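Local coordinates for Slr0280 protein (Synechocystis sp., PDB 5H3K) that is of unknown function but carries a phosphodiester glycosidase (NAGPA-family) domain, consistent with a role in cleaving sugar phosphodiesters, at residues W163-P174 with P256-D266. Residues are numbered along the deposited sequence; the frame is centred on the assembly and turned at random.
Sequences WGERVVLELSQP and PFRLVIDARAD
R166 sends CG anti to the backbone N (chi1 161°) and bends at chi3, bringing its guanidinium alongside D262. The salt bridge is side-on: R166 NE meets D262 OD1 at 2.6 Å on that oxygen's syn lone pair, while R166 NH2 reaches D262 OD2 at 3.0 Å in a nearly straight bond. Near the start of strand 164-171, R264 turns its CG in between backbone N and carbonyl carbon and lays its guanidinium flat on the W163 indole, R264 CZ 3.8 Å from the centroid of the five-membered ring. D266 holds R264 through a side-on salt bridge, NE to OD1 and NH2 to OD2, which probably limits rotation of the stacked group. At the far rim of the indole, W163 CH2 comes within 3.1 Å of D262 OD1. A leucine in place of W163 has no ring to stack on, so the R264 guanidinium would probably be freer to turn and one side of D262 less covered. Between the strands, V167 with I261 and L169 with L259 form antiparallel hydrogen-bonded pairs, and at the other end P174 CD sits over one face of the F257 ring, 3.8 Å from its centroid. These are the two central strands of a four-stranded antiparallel sheet, flanked by strands 153-161 and 247-253; L169, L259 and I261 pack from its opposite face onto V188 and I190 of strand 185-190, as in a beta sandwich.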
# COMPACT_ATOMS: atom_id res chain seq x y z
N TRP A 163 -8.53 -14.56 27.60
CA TRP A 163 -7.57 -14.05 26.62
C TRP A 163 -7.06 -12.64 26.89
O TRP A 163 -6.24 -12.11 26.12
CB TRP A 163 -8.18 -14.11 25.23
CG TRP A 163 -9.66 -13.90 25.22
CD1 TRP A 163 -10.62 -14.85 25.00
CD2 TRP A 163 -10.35 -12.67 25.45
NE1 TRP A 163 -11.87 -14.27 25.07
CE2 TRP A 163 -11.73 -12.94 25.34
CE3 TRP A 163 -9.93 -11.36 25.72
CZ2 TRP A 163 -12.70 -11.95 25.51
CZ3 TRP A 163 -10.89 -10.38 25.88
CH2 TRP A 163 -12.26 -10.68 25.78
N GLY A 164 -7.52 -12.02 27.97
CA GLY A 164 -7.07 -10.69 28.32
C GLY A 164 -8.07 -9.95 29.19
O GLY A 164 -8.45 -10.42 30.26
N GLU A 165 -8.49 -8.78 28.74
CA GLU A 165 -9.45 -7.99 29.50
C GLU A 165 -10.48 -7.34 28.60
O GLU A 165 -10.24 -7.11 27.41
CB GLU A 165 -8.75 -6.91 30.32
CG GLU A 165 -7.94 -7.43 31.49
CD GLU A 165 -7.17 -6.33 32.18
OE1 GLU A 165 -5.94 -6.23 31.97
OE2 GLU A 165 -7.81 -5.54 32.92
N ARG A 166 -11.63 -7.03 29.18
CA ARG A 166 -12.74 -6.48 28.42
C ARG A 166 -13.25 -5.22 29.08
O ARG A 166 -13.37 -5.16 30.31
CB ARG A 166 -13.87 -7.51 28.32
CG ARG A 166 -15.22 -6.93 27.95
CD ARG A 166 -16.20 -8.06 27.67
NE ARG A 166 -15.93 -8.70 26.38
CZ ARG A 166 -16.48 -9.83 25.95
NH1 ARG A 166 -17.34 -10.48 26.73
NH2 ARG A 166 -16.17 -10.31 24.76
N VAL A 167 -13.51 -4.20 28.28
CA VAL A 167 -14.15 -2.99 28.77
C VAL A 167 -15.49 -2.87 28.05
O VAL A 167 -15.56 -3.00 26.83
CB VAL A 167 -13.29 -1.74 28.50
CG1 VAL A 167 -14.02 -0.48 28.94
CG2 VAL A 167 -11.95 -1.87 29.20
N VAL A 168 -16.55 -2.62 28.80
CA VAL A 168 -17.88 -2.52 28.20
C VAL A 168 -18.46 -1.13 28.45
O VAL A 168 -18.56 -0.68 29.60
CB VAL A 168 -18.84 -3.59 28.76
CG1 VAL A 168 -20.26 -3.38 28.23
CG2 VAL A 168 -18.33 -4.99 28.42
N LEU A 169 -18.81 -0.43 27.37
CA LEU A 169 -19.52 0.83 27.50
C LEU A 169 -21.00 0.58 27.20
O LEU A 169 -21.35 0.28 26.06
CB LEU A 169 -19.01 1.86 26.49
CG LEU A 169 -17.71 2.62 26.71
CD1 LEU A 169 -16.69 1.83 27.46
CD2 LEU A 169 -17.16 2.98 25.35
N GLU A 170 -21.86 0.71 28.22
CA GLU A 170 -23.30 0.69 27.98
C GLU A 170 -23.75 2.03 27.41
O GLU A 170 -23.38 3.09 27.93
CB GLU A 170 -24.10 0.35 29.25
CG GLU A 170 -25.62 0.39 29.00
CD GLU A 170 -26.45 -0.11 30.18
OE1 GLU A 170 -25.91 -0.90 30.99
OE2 GLU A 170 -27.64 0.27 30.27
N LEU A 171 -24.52 1.99 26.33
CA LEU A 171 -24.90 3.20 25.61
C LEU A 171 -26.42 3.36 25.57
O LEU A 171 -27.14 2.37 25.60
CB LEU A 171 -24.39 3.14 24.18
CG LEU A 171 -22.90 2.87 24.01
CD1 LEU A 171 -22.57 2.66 22.54
CD2 LEU A 171 -22.12 4.05 24.59
N SER A 172 -26.89 4.60 25.47
CA SER A 172 -28.33 4.86 25.36
C SER A 172 -28.86 4.63 23.94
O SER A 172 -30.04 4.32 23.74
CB SER A 172 -28.66 6.28 25.79
OG SER A 172 -28.07 7.21 24.91
N GLN A 173 -27.98 4.80 22.95
CA GLN A 173 -28.33 4.66 21.54
C GLN A 173 -27.10 4.13 20.81
O GLN A 173 -25.98 4.21 21.35
CB GLN A 173 -28.72 6.01 20.93
CG GLN A 173 -29.93 6.69 21.57
CD GLN A 173 -31.23 5.95 21.30
OE1 GLN A 173 -31.35 5.24 20.29
NE2 GLN A 173 -32.21 6.11 22.19
N PRO A 174 -27.29 3.59 19.60
CA PRO A 174 -26.13 3.22 18.78
C PRO A 174 -25.24 4.44 18.57
O PRO A 174 -25.73 5.58 18.59
CB PRO A 174 -26.77 2.81 17.45
CG PRO A 174 -28.12 2.30 17.83
CD PRO A 174 -28.57 3.22 18.96
N PRO A 256 -28.76 -4.43 26.60
CA PRO A 256 -28.78 -3.04 26.14
C PRO A 256 -27.68 -2.77 25.12
O PRO A 256 -26.75 -3.59 24.98
CB PRO A 256 -28.49 -2.28 27.43
CG PRO A 256 -27.50 -3.17 28.14
CD PRO A 256 -27.89 -4.60 27.78
N PHE A 257 -27.79 -1.65 24.41
CA PHE A 257 -26.73 -1.23 23.50
C PHE A 257 -25.40 -1.19 24.26
O PHE A 257 -25.32 -0.60 25.34
CB PHE A 257 -27.02 0.17 22.96
CG PHE A 257 -28.23 0.25 22.07
CD1 PHE A 257 -29.23 1.17 22.34
CD2 PHE A 257 -28.36 -0.56 20.95
CE1 PHE A 257 -30.35 1.28 21.53
CE2 PHE A 257 -29.48 -0.46 20.13
CZ PHE A 257 -30.47 0.46 20.42
N ARG A 258 -24.36 -1.80 23.69
CA ARG A 258 -23.05 -1.85 24.33
C ARG A 258 -21.93 -1.80 23.30
O ARG A 258 -22.01 -2.45 22.25
CB ARG A 258 -22.91 -3.14 25.14
CG ARG A 258 -23.63 -3.17 26.49
CD ARG A 258 -23.75 -4.59 27.02
NE ARG A 258 -24.82 -5.32 26.35
CZ ARG A 258 -25.03 -6.63 26.48
NH1 ARG A 258 -24.24 -7.35 27.25
NH2 ARG A 258 -26.03 -7.20 25.82
N LEU A 259 -20.89 -1.02 23.58
CA LEU A 259 -19.66 -1.15 22.82
C LEU A 259 -18.73 -2.02 23.65
O LEU A 259 -18.44 -1.70 24.80
CB LEU A 259 -19.02 0.22 22.54
CG LEU A 259 -17.86 0.20 21.53
CD1 LEU A 259 -18.38 -0.11 20.13
CD2 LEU A 259 -17.07 1.50 21.53
N VAL A 260 -18.29 -3.13 23.07
CA VAL A 260 -17.45 -4.07 23.79
C VAL A 260 -16.01 -3.93 23.30
O VAL A 260 -15.73 -4.10 22.11
CB VAL A 260 -17.93 -5.51 23.56
CG1 VAL A 260 -17.07 -6.48 24.34
CG2 VAL A 260 -19.37 -5.64 23.98
N ILE A 261 -15.09 -3.62 24.21
CA ILE A 261 -13.68 -3.46 23.84
C ILE A 261 -12.84 -4.56 24.46
O ILE A 261 -12.63 -4.58 25.67
CB ILE A 261 -13.14 -2.10 24.29
CG1 ILE A 261 -13.96 -0.96 23.69
CG2 ILE A 261 -11.67 -1.95 23.91
CD1 ILE A 261 -13.75 0.39 24.39
N ASP A 262 -12.35 -5.47 23.63
CA ASP A 262 -11.55 -6.58 24.13
C ASP A 262 -10.06 -6.33 23.86
O ASP A 262 -9.67 -5.97 22.74
CB ASP A 262 -11.99 -7.90 23.49
CG ASP A 262 -13.40 -8.29 23.88
OD1 ASP A 262 -13.80 -8.04 25.03
OD2 ASP A 262 -14.12 -8.87 23.04
N ALA A 263 -9.23 -6.50 24.89
CA ALA A 263 -7.78 -6.42 24.72
C ALA A 263 -7.21 -7.84 24.71
O ALA A 263 -7.34 -8.57 25.69
CB ALA A 263 -7.15 -5.59 25.83
N ARG A 264 -6.60 -8.23 23.60
CA ARG A 264 -6.08 -9.60 23.45
C ARG A 264 -4.96 -9.64 22.42
O ARG A 264 -4.83 -8.72 21.59
CB ARG A 264 -7.22 -10.56 23.06
CG ARG A 264 -7.87 -10.25 21.71
CD ARG A 264 -9.17 -11.01 21.50
NE ARG A 264 -8.98 -12.46 21.58
CZ ARG A 264 -9.96 -13.34 21.59
NH1 ARG A 264 -11.22 -12.94 21.52
NH2 ARG A 264 -9.69 -14.64 21.68
N ALA A 265 -4.16 -10.70 22.45
CA ALA A 265 -3.04 -10.84 21.53
C ALA A 265 -3.43 -11.54 20.22
O ALA A 265 -2.78 -11.33 19.19
CB ALA A 265 -1.88 -11.58 22.20
N ASP A 266 -4.47 -12.36 20.25
CA ASP A 266 -4.88 -13.07 19.04
C ASP A 266 -5.99 -12.32 18.28
O ASP A 266 -7.17 -12.68 18.35
CB ASP A 266 -5.29 -14.51 19.36
CG ASP A 266 -6.34 -14.58 20.46
OD1 ASP A 266 -6.34 -13.70 21.35
OD2 ASP A 266 -7.17 -15.52 20.43
O HOH W 1 -4.55 -12.78 24.51
O HOH W 2 -29.77 0.15 25.58